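PDB 6ULO: uncharacterized protein from Leptospira interrogans serogroup Icterohaemorrhagiae serovar copenhageni, which is of unknown function but has a DUF7790 domain, related to the NADP-binding Rossmann folds, so that a nucleotide-binding ancestry is possible. Local coordinates for residues T103-F106 / L107-E111; R183-I187 / E188-L192. One frame throughout, in Å; residues are numbered along the deposited sequence.

In the fold
Coming from the N terminus, the chain reaches interaction 1 first: residues 103-106 and 107-111 are the last turns of helix 94-109 and the residues that leave it. Interaction 2 follows some seventy residues later, after three intervening helices, where helix 176-187 ends and turns into strand 191-195. Each closes a short local turn, and the two stand in series, neither enclosing nor crossing the other. The centres of interaction 1 and interaction 2 lie about 9 Å apart. R183 of interaction 2 reaches the carbonyls of L107 and Q108, while the Q108 amide meets the carbonyl of A186, so the C-terminal ends of two helices are tied together beside an outermost strand of the sheet.

Interaction 1: residues T103-F106 / L107-E111; sequences TILF and LQKSE
F106 and S110 meet where helix 94-109 runs out, in a local contact of residues three to five apart along the last turns of the helix. S110, the first residue to leave helical geometry, turns its hydroxyl back: OG donates to F106 O at 2.8 Å, coming from above the carbonyl plane, 39° out of it. Its first torsion (chi1 -69°) sets OG beside its own backbone N, facing the preceding turn. F106 O also receives a weak bond from K109 N.

Upstream, L107 N to T103 O at 2.8 Å and Q108 N to I104 O at 2.9 Å are regular i to i+4 helix bonds. Nearer the helix end, the bond from K109 N to L105 O is longer, 3.2 Å.

T103 and L107 lie side by side and point the same way, methyl CG2 of T103 4.0 Å from CD1 of L107. On the next flank Q108 passes obliquely by I104. With CG anti to its carbonyl carbon (chi1 -69°) and an extended chain beyond, Q108 runs its CG past I104 O at 3.3 Å and brings NE2 to 4.0 Å from I104 CG2. The Q108 side chain crosses that of L105 at about a right angle, with OE1 near L105 CD1. The amide's NE2 bonds to A186 O, on helix 176-187, which probably fixes the rotation of the group.

The buried side is held by neighbours: T103 OG1 bonds W120 NE1, the F106 ring meets the W120 ring edge-to-face, and L107 packs on F116 and I182. Altogether this is a helix C-terminus closed by a serine hydroxyl folded back onto the carbonyl four residues earlier, on a helix packed among others at one end of the central sheet.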
loop_
_atom_site.group_PDB
_atom_site.type_symbol
_atom_site.label_atom_id
_atom_site.label_comp_id
_atom_site.label_asym_id
_atom_site.label_seq_id
_atom_site.Cartn_x
_atom_site.Cartn_y
_atom_site.Cartn_z
ATOM N N THR A 103 -8.109 3.349 10.278
ATOM C CA THR A 103 -6.783 3.933 10.469
ATOM C C THR A 103 -6.765 5.415 10.090
ATOM O O THR A 103 -6.166 6.239 10.806
ATOM C CB THR A 103 -5.783 3.119 9.655
ATOM O OG1 THR A 103 -5.521 1.931 10.376
ATOM C CG2 THR A 103 -4.470 3.868 9.347
ATOM N N ILE A 104 -7.429 5.781 8.983
ATOM C CA ILE A 104 -7.435 7.181 8.576
ATOM C C ILE A 104 -8.153 8.051 9.603
ATOM O O ILE A 104 -7.698 9.155 9.932
ATOM C CB ILE A 104 -8.054 7.290 7.166
ATOM C CG1 ILE A 104 -7.120 6.611 6.160
ATOM C CG2 ILE A 104 -8.363 8.749 6.793
ATOM C CD1 ILE A 104 -7.781 6.250 4.841
ATOM N N LEU A 105 -9.292 7.582 10.114
ATOM C CA LEU A 105 -9.994 8.317 11.164
ATOM C C LEU A 105 -9.099 8.493 12.380
ATOM O O LEU A 105 -9.011 9.593 12.952
ATOM C CB LEU A 105 -11.258 7.550 11.523
ATOM C CG LEU A 105 -12.070 8.059 12.711
ATOM C CD1 LEU A 105 -12.627 9.475 12.500
ATOM C CD2 LEU A 105 -13.218 7.047 13.007
ATOM N N PHE A 106 -8.390 7.418 12.776
ATOM C CA PHE A 106 -7.507 7.532 13.944
ATOM C C PHE A 106 -6.366 8.511 13.682
ATOM O O PHE A 106 -6.018 9.303 14.559
ATOM C CB PHE A 106 -6.936 6.183 14.343
ATOM C CG PHE A 106 -7.923 5.190 14.889
ATOM C CD1 PHE A 106 -9.235 5.531 15.197
ATOM C CD2 PHE A 106 -7.496 3.869 15.117
ATOM C CE1 PHE A 106 -10.098 4.584 15.717
ATOM C CE2 PHE A 106 -8.346 2.916 15.638
ATOM C CZ PHE A 106 -9.662 3.282 15.956
ATOM N N LEU A 107 -5.797 8.505 12.478
ATOM C CA LEU A 107 -4.759 9.479 12.139
ATOM C C LEU A 107 -5.283 10.901 12.258
ATOM O O LEU A 107 -4.617 11.771 12.828
ATOM C CB LEU A 107 -4.249 9.256 10.707
ATOM C CG LEU A 107 -3.370 8.014 10.521
ATOM C CD1 LEU A 107 -3.252 7.704 9.017
ATOM C CD2 LEU A 107 -1.983 8.254 11.145
ATOM N N GLN A 108 -6.472 11.159 11.696
ATOM C CA GLN A 108 -7.053 12.498 11.777
ATOM C C GLN A 108 -7.162 12.991 13.211
ATOM O O GLN A 108 -6.915 14.166 13.481
ATOM C CB GLN A 108 -8.430 12.520 11.111
ATOM C CG GLN A 108 -8.329 12.356 9.584
ATOM C CD GLN A 108 -9.654 12.118 8.936
ATOM O OE1 GLN A 108 -10.609 11.699 9.597
ATOM N NE2 GLN A 108 -9.723 12.371 7.636
ATOM N N LYS A 109 -7.519 12.109 14.142
ATOM C CA LYS A 109 -7.779 12.515 15.508
ATOM C C LYS A 109 -6.559 12.435 16.405
ATOM O O LYS A 109 -6.615 12.916 17.530
ATOM C CB LYS A 109 -8.901 11.650 16.087
ATOM C CG LYS A 109 -10.231 11.833 15.362
ATOM C CD LYS A 109 -10.708 13.257 15.405
ATOM C CE LYS A 109 -12.089 13.335 14.786
ATOM N NZ LYS A 109 -12.649 14.689 14.883
ATOM N N SER A 110 -5.450 11.849 15.960
ATOM C CA SER A 110 -4.301 11.538 16.821
ATOM C C SER A 110 -3.175 12.530 16.537
ATOM O O SER A 110 -2.469 12.406 15.528
ATOM C CB SER A 110 -3.847 10.096 16.572
ATOM O OG SER A 110 -4.813 9.174 17.044
ATOM N N GLU A 111 -2.964 13.478 17.457
ATOM C CA GLU A 111 -2.016 14.551 17.174
ATOM C C GLU A 111 -0.580 14.050 17.110
ATOM O O GLU A 111 0.232 14.620 16.378
ATOM C CB GLU A 111 -2.167 15.677 18.192
ATOM C CG GLU A 111 -3.572 16.335 18.120
ATOM C CD GLU A 111 -3.769 17.529 19.032
ATOM O OE1 GLU A 111 -2.908 17.780 19.895
ATOM O OE2 GLU A 111 -4.811 18.210 18.897
#

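Interaction 2: residues R183-I187 / E188-L192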
loop_
_atom_site.group_PDB
_atom_site.type_symbol
_atom_site.label_atom_id
_atom_site.label_comp_id
_atom_site.label_asym_id
_atom_site.label_seq_id
_atom_site.Cartn_x
_atom_site.Cartn_y
_atom_site.Cartn_z
ATOM N N ARG A 183 -0.260 12.045 8.673
ATOM C CA ARG A 183 -1.447 12.646 9.275
ATOM C C ARG A 183 -1.953 13.819 8.450
ATOM O O ARG A 183 -3.171 14.016 8.324
ATOM C CB ARG A 183 -1.128 13.098 10.697
ATOM C CG ARG A 183 -2.346 13.779 11.348
ATOM C CD ARG A 183 -2.210 13.949 12.836
ATOM N NE ARG A 183 -3.466 14.398 13.444
ATOM C CZ ARG A 183 -3.648 15.602 13.967
ATOM N NH1 ARG A 183 -2.636 16.476 13.972
ATOM N NH2 ARG A 183 -4.821 15.909 14.504
ATOM N N LYS A 184 -1.039 14.610 7.892
ATOM C CA LYS A 184 -1.445 15.732 7.055
ATOM C C LYS A 184 -2.250 15.248 5.852
ATOM O O LYS A 184 -3.340 15.770 5.564
ATOM C CB LYS A 184 -0.217 16.511 6.603
ATOM C CG LYS A 184 -0.587 17.716 5.738
ATOM C CD LYS A 184 0.629 18.418 5.216
ATOM C CE LYS A 184 0.307 19.664 4.438
ATOM N NZ LYS A 184 1.441 20.005 3.549
ATOM N N LEU A 185 -1.768 14.208 5.164
ATOM C CA LEU A 185 -2.549 13.619 4.073
ATOM C C LEU A 185 -3.906 13.136 4.563
ATOM O O LEU A 185 -4.919 13.318 3.874
ATOM C CB LEU A 185 -1.786 12.469 3.424
ATOM C CG LEU A 185 -0.452 12.821 2.768
ATOM C CD1 LEU A 185 0.157 11.544 2.123
ATOM C CD2 LEU A 185 -0.620 13.937 1.713
ATOM N N ALA A 186 -3.950 12.493 5.740
ATOM C CA ALA A 186 -5.217 11.979 6.249
ATOM C C ALA A 186 -6.205 13.111 6.459
ATOM O O ALA A 186 -7.366 13.013 6.053
ATOM C CB ALA A 186 -5.009 11.185 7.530
ATOM N N ILE A 187 -5.755 14.185 7.119
ATOM C CA ILE A 187 -6.608 15.336 7.391
ATOM C C ILE A 187 -7.137 15.937 6.091
ATOM O O ILE A 187 -8.285 16.398 6.031
ATOM C CB ILE A 187 -5.822 16.363 8.233
ATOM C CG1 ILE A 187 -5.687 15.844 9.646
ATOM C CG2 ILE A 187 -6.540 17.731 8.239
ATOM C CD1 ILE A 187 -4.736 16.676 10.513
ATOM N N GLU A 188 -6.318 15.969 5.054
ATOM C CA GLU A 188 -6.657 16.593 3.787
ATOM C C GLU A 188 -7.507 15.718 2.889
ATOM O O GLU A 188 -7.853 16.158 1.792
ATOM C CB GLU A 188 -5.357 17.022 3.082
ATOM C CG GLU A 188 -4.714 18.175 3.825
ATOM C CD GLU A 188 -3.346 18.592 3.326
ATOM O OE1 GLU A 188 -2.689 17.841 2.578
ATOM O OE2 GLU A 188 -2.898 19.687 3.751
ATOM N N GLY A 189 -7.857 14.505 3.307
ATOM C CA GLY A 189 -8.652 13.636 2.475
ATOM C C GLY A 189 -7.862 12.979 1.369
ATOM O O GLY A 189 -8.442 12.461 0.404
ATOM N N LYS A 190 -6.538 12.948 1.495
ATOM C CA LYS A 190 -5.657 12.463 0.449
ATOM C C LYS A 190 -5.261 11.019 0.609
ATOM O O LYS A 190 -4.448 10.545 -0.193
ATOM C CB LYS A 190 -4.419 13.352 0.367
ATOM C CG LYS A 190 -4.713 14.802 -0.011
ATOM C CD LYS A 190 -3.454 15.638 0.039
ATOM C CE LYS A 190 -3.692 17.023 -0.510
ATOM N NZ LYS A 190 -2.497 17.876 -0.221
ATOM N N ILE A 191 -5.818 10.314 1.588
ATOM C CA ILE A 191 -5.631 8.868 1.724
ATOM C C ILE A 191 -6.999 8.271 1.480
ATOM O O ILE A 191 -7.940 8.558 2.240
ATOM C CB ILE A 191 -5.092 8.455 3.108
ATOM C CG1 ILE A 191 -3.889 9.302 3.497
ATOM C CG2 ILE A 191 -4.756 6.964 3.067
ATOM C CD1 ILE A 191 -3.289 8.930 4.865
ATOM N N LEU A 192 -7.113 7.476 0.420
ATOM C CA LEU A 192 -8.411 7.080 -0.123
ATOM C C LEU A 192 -8.485 5.567 -0.191
ATOM O O LEU A 192 -7.920 4.948 -1.118
ATOM C CB LEU A 192 -8.655 7.687 -1.504
ATOM C CG LEU A 192 -8.592 9.219 -1.507
ATOM C CD1 LEU A 192 -7.313 9.661 -2.185
ATOM C CD2 LEU A 192 -9.774 9.811 -2.235
HETATM O O HOH W 1 -7.562 11.013 3.937
#
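E188 lies slantwise across the K184 side chain at the C-terminal end of helix 176-187. From CB, 3.4 Å from K184 O, the chain goes on to CG, which passes the same carbonyl at 3.3 Å because it stands beside the backbone N (chi1 -70°). CD lies near K184 O and against K184 CG. Of the carboxylate oxygens, OE2 comes within 3.3 Å of K184 CE, although K184 NZ, 4.4 Å from OE2, is too far to pair with it directly. OE1 instead takes K190 NZ at 2.8 Å, met from 51° above the carboxylate plane, and E20 is a second partner of that ammonium.

At the backbone the helix ends in a Schellman motif: G189 N, of a residue with positive phi, donates to A186 O, and K190 N bonds to L185 O at 2.9 Å. A water bridges A186 O and I191 N, and the Q108 amide also meets A186 O. I191 returns onto the helix, its CG1 3.8 Å from L185 CB.

The turn thus carries helix 176-187 into strand 191-195, parallel to strand 86-91 at the sheet edge; helix 18-28 touches K190 and L192, and helix 94-109 packs on A186 and I191.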